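Local structure of exosome complex component Rrp42 (Pyrococcus abyssi, 2PO1) at residues E40-S52 against I158-P170. The protein probably serves as a non-catalytic component of the archaeal exosome, an RNA-degrading complex, and helps to structure the active site of its Rrp41 partner. Sequence-based numbering, arbitrary orientation.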
# COMPACT_ATOMS: atom_id res chain seq x y z
N GLU C 40 -22.29 26.20 -14.17
CA GLU C 40 -22.60 25.47 -15.40
C GLU C 40 -22.79 24.03 -15.00
O GLU C 40 -21.92 23.47 -14.38
CB GLU C 40 -21.43 25.54 -16.39
CG GLU C 40 -21.41 26.73 -17.32
CD GLU C 40 -20.27 26.64 -18.39
OE1 GLU C 40 -19.47 27.60 -18.49
OE2 GLU C 40 -20.17 25.60 -19.11
N ILE C 41 -23.95 23.44 -15.30
CA ILE C 41 -24.17 22.02 -15.03
C ILE C 41 -24.49 21.40 -16.38
O ILE C 41 -25.34 21.92 -17.14
CB ILE C 41 -25.33 21.78 -14.05
CG1 ILE C 41 -25.04 22.49 -12.73
CG2 ILE C 41 -25.52 20.27 -13.79
CD1 ILE C 41 -26.21 22.56 -11.84
N GLU C 42 -23.75 20.38 -16.75
CA GLU C 42 -24.04 19.68 -17.96
C GLU C 42 -23.96 18.23 -17.69
O GLU C 42 -22.92 17.71 -17.27
CB GLU C 42 -23.06 20.02 -19.07
CG GLU C 42 -23.61 19.58 -20.44
CD GLU C 42 -22.65 19.78 -21.57
OE1 GLU C 42 -22.95 19.29 -22.68
OE2 GLU C 42 -21.60 20.43 -21.37
N VAL C 43 -25.06 17.55 -17.97
CA VAL C 43 -25.29 16.19 -17.51
C VAL C 43 -25.17 15.21 -18.68
O VAL C 43 -25.38 15.59 -19.82
CB VAL C 43 -26.63 16.23 -16.74
CG1 VAL C 43 -27.67 15.36 -17.30
CG2 VAL C 43 -26.40 16.07 -15.29
N GLY C 44 -24.70 14.00 -18.44
CA GLY C 44 -24.66 13.01 -19.51
C GLY C 44 -23.52 13.17 -20.47
O GLY C 44 -23.57 12.69 -21.60
N VAL C 45 -22.46 13.81 -20.00
CA VAL C 45 -21.30 14.15 -20.82
C VAL C 45 -20.37 12.92 -21.06
O VAL C 45 -19.64 12.89 -22.04
CB VAL C 45 -20.48 15.32 -20.18
CG1 VAL C 45 -21.31 16.55 -20.09
CG2 VAL C 45 -19.99 14.95 -18.80
N ILE C 46 -20.37 11.95 -20.14
CA ILE C 46 -19.60 10.72 -20.33
C ILE C 46 -20.61 9.62 -20.71
O ILE C 46 -21.23 8.98 -19.85
CB ILE C 46 -18.78 10.27 -19.08
CG1 ILE C 46 -17.85 11.39 -18.57
CG2 ILE C 46 -18.00 9.03 -19.40
CD1 ILE C 46 -16.89 11.95 -19.65
N GLU C 47 -20.78 9.41 -22.02
CA GLU C 47 -21.95 8.68 -22.47
C GLU C 47 -21.79 7.18 -22.19
O GLU C 47 -22.77 6.44 -22.07
CB GLU C 47 -22.33 9.04 -23.93
CG GLU C 47 -21.29 8.68 -25.01
CD GLU C 47 -20.24 9.78 -25.30
OE1 GLU C 47 -20.08 10.73 -24.48
OE2 GLU C 47 -19.56 9.69 -26.36
N LYS C 48 -20.56 6.76 -22.03
CA LYS C 48 -20.29 5.43 -21.59
C LYS C 48 -20.78 5.18 -20.18
O LYS C 48 -21.29 4.12 -19.90
CB LYS C 48 -18.81 5.10 -21.72
CG LYS C 48 -18.42 4.76 -23.17
CD LYS C 48 -17.07 4.06 -23.18
CE LYS C 48 -16.72 3.67 -24.58
NZ LYS C 48 -15.69 2.55 -24.59
N ALA C 49 -20.62 6.14 -19.28
CA ALA C 49 -21.12 5.97 -17.93
C ALA C 49 -22.65 5.92 -17.98
O ALA C 49 -23.28 6.32 -18.98
CB ALA C 49 -20.66 7.17 -17.04
N GLU C 50 -23.23 5.49 -16.87
CA GLU C 50 -24.66 5.34 -16.75
C GLU C 50 -25.24 6.71 -16.48
O GLU C 50 -26.32 7.09 -17.00
CB GLU C 50 -24.95 4.33 -15.65
CG GLU C 50 -24.84 2.87 -16.08
CD GLU C 50 -23.44 2.35 -16.40
OE1 GLU C 50 -23.09 2.07 -17.58
OE2 GLU C 50 -22.65 2.15 -15.48
N GLY C 51 -24.51 7.51 -15.72
CA GLY C 51 -24.86 8.91 -15.54
C GLY C 51 -23.60 9.70 -15.39
O GLY C 51 -22.55 9.16 -15.04
N SER C 52 -23.71 10.99 -15.61
CA SER C 52 -22.55 11.86 -15.45
C SER C 52 -22.96 13.31 -15.35
O SER C 52 -24.06 13.67 -15.72
CB SER C 52 -21.54 11.64 -16.57
OG SER C 52 -22.10 11.86 -17.83
N ILE C 158 -23.23 18.91 -6.21
CA ILE C 158 -24.12 19.31 -7.32
C ILE C 158 -23.91 18.32 -8.44
O ILE C 158 -24.85 17.70 -8.91
CB ILE C 158 -23.80 20.69 -7.82
CG1 ILE C 158 -24.30 21.71 -6.80
CG2 ILE C 158 -24.50 21.02 -9.13
CD1 ILE C 158 -23.62 23.06 -6.99
N ALA C 159 -22.66 18.12 -8.81
CA ALA C 159 -22.34 17.13 -9.86
C ALA C 159 -22.85 15.75 -9.50
O ALA C 159 -23.30 15.04 -10.38
CB ALA C 159 -20.86 17.08 -10.11
N ALA C 160 -22.78 15.36 -8.21
CA ALA C 160 -23.08 13.97 -7.81
C ALA C 160 -24.56 13.76 -7.97
O ALA C 160 -25.00 12.82 -8.62
CB ALA C 160 -22.62 13.67 -6.37
N ILE C 161 -25.36 14.69 -7.45
CA ILE C 161 -26.77 14.48 -7.53
C ILE C 161 -27.25 14.69 -8.97
O ILE C 161 -28.21 14.04 -9.42
CB ILE C 161 -27.58 15.34 -6.51
CG1 ILE C 161 -29.03 14.83 -6.44
CG2 ILE C 161 -27.49 16.78 -6.83
CD1 ILE C 161 -29.07 13.43 -5.71
N ALA C 162 -26.59 15.58 -9.70
CA ALA C 162 -27.02 15.78 -11.09
C ALA C 162 -26.68 14.53 -11.88
O ALA C 162 -27.41 14.14 -12.78
CB ALA C 162 -26.37 17.05 -11.70
N ALA C 163 -25.56 13.87 -11.57
CA ALA C 163 -25.16 12.69 -12.34
C ALA C 163 -26.16 11.55 -12.01
O ALA C 163 -26.63 10.83 -12.89
CB ALA C 163 -23.73 12.31 -12.00
N LEU C 164 -26.55 11.44 -10.74
CA LEU C 164 -27.52 10.40 -10.30
C LEU C 164 -28.88 10.60 -10.96
O LEU C 164 -29.57 9.64 -11.40
CB LEU C 164 -27.62 10.46 -8.78
CG LEU C 164 -26.44 9.83 -8.07
CD1 LEU C 164 -26.59 10.21 -6.64
CD2 LEU C 164 -26.57 8.31 -8.20
N LEU C 165 -29.29 11.86 -11.06
CA LEU C 165 -30.52 12.20 -11.76
C LEU C 165 -30.39 11.89 -13.23
O LEU C 165 -31.34 11.52 -13.84
CB LEU C 165 -30.88 13.66 -11.60
CG LEU C 165 -31.35 14.01 -10.18
CD1 LEU C 165 -31.21 15.51 -9.99
CD2 LEU C 165 -32.77 13.48 -9.93
N ASN C 166 -29.19 12.04 -13.77
CA ASN C 166 -28.93 11.73 -15.19
C ASN C 166 -28.82 10.24 -15.50
O ASN C 166 -28.84 9.83 -16.68
CB ASN C 166 -27.59 12.37 -15.57
CG ASN C 166 -27.21 12.09 -16.99
OD1 ASN C 166 -26.18 11.54 -17.22
ND2 ASN C 166 -28.04 12.49 -17.94
N ALA C 167 -28.67 9.44 -14.46
CA ALA C 167 -28.25 8.08 -14.63
C ALA C 167 -29.40 7.32 -15.20
O ALA C 167 -30.57 7.57 -14.85
CB ALA C 167 -27.81 7.50 -13.32
N ARG C 168 -29.06 6.49 -16.17
CA ARG C 168 -29.95 5.51 -16.73
C ARG C 168 -29.18 4.21 -16.66
O ARG C 168 -28.07 4.12 -17.16
CB ARG C 168 -30.36 5.85 -18.16
CG ARG C 168 -31.32 7.01 -18.20
CD ARG C 168 -32.15 7.09 -19.41
NE ARG C 168 -33.14 5.99 -19.51
CZ ARG C 168 -34.40 6.02 -19.06
NH1 ARG C 168 -34.90 7.07 -18.40
NH2 ARG C 168 -35.16 4.94 -19.23
N VAL C 169 -29.80 3.23 -16.04
CA VAL C 169 -29.18 1.97 -15.71
C VAL C 169 -30.01 0.88 -16.38
O VAL C 169 -31.21 1.08 -16.62
CB VAL C 169 -29.11 1.81 -14.15
CG1 VAL C 169 -28.20 2.92 -13.55
CG2 VAL C 169 -30.50 1.87 -13.54
N PRO C 170 -29.37 -0.26 -16.73
CA PRO C 170 -30.07 -1.38 -17.37
C PRO C 170 -31.23 -1.84 -16.50
O PRO C 170 -31.04 -2.01 -15.29
CB PRO C 170 -29.02 -2.49 -17.44
CG PRO C 170 -27.69 -1.78 -17.29
CD PRO C 170 -27.94 -0.54 -16.51
O HOH W 1 -27.87 8.79 -18.78
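At chi1 178° the Asn166 side chain extends opposite its own N, which carries the amide to the loop-side end of the hairpin formed by strands 39-43 and 51-57, where Gly44 and Ser52 flank the 44-50 loop; Ile41, with CG1 beside its own N, meets Ile158 farther back along helix 152-166. This is the helix-on-sheet packing of an RNase PH-type domain: the axes of strand 40-43 and helix 158-166 cross at -30° and approach to 8.7 Å. The side chains of Ile41 and Ile158 cross at about a right angle, with CD1 of Ile41 3.6 Å from CG2 of Ile158. One turn on, Ala162 CB receives CG2 of Ile41 and CG2 of Val43, the latter at 3.7 Å. The Val43 and Asn166 side chains run alongside each other head to tail, Val43 CG1 next to the amide. One of two direct hydrogen bonds between the segments runs from Ser52 N to Asn166 OD1, 3.0 Å long; the donor lies in the carbonyl plane on a lone pair, and the N-H...O angle is 152°. With an alanine at this position, Ser52 N is likely to lose its acceptor and the space beside Val43 CG1 to be left unfilled. Ser52 OG turns to its own loop, accepting Ile46 N at 2.9 Å. Gly51 CA lies 3.6 Å from Ala167 CA, and a CB on Gly51 would clash with Ala163 O. Glu50 and Gly51 form a classic beta bulge opposite Ile66, while the Glu50 carboxylate bonds to Thr68 N. Ile268 of helix 247-275 touches both Ile41 and Leu165. Beyond the helix, Arg168 N donates to Glu50 O at 2.9 Å, nearly straight but from above the carbonyl plane, and Ala167 CA adds a CA-H...O contact to that same oxygen at 3.2 Å.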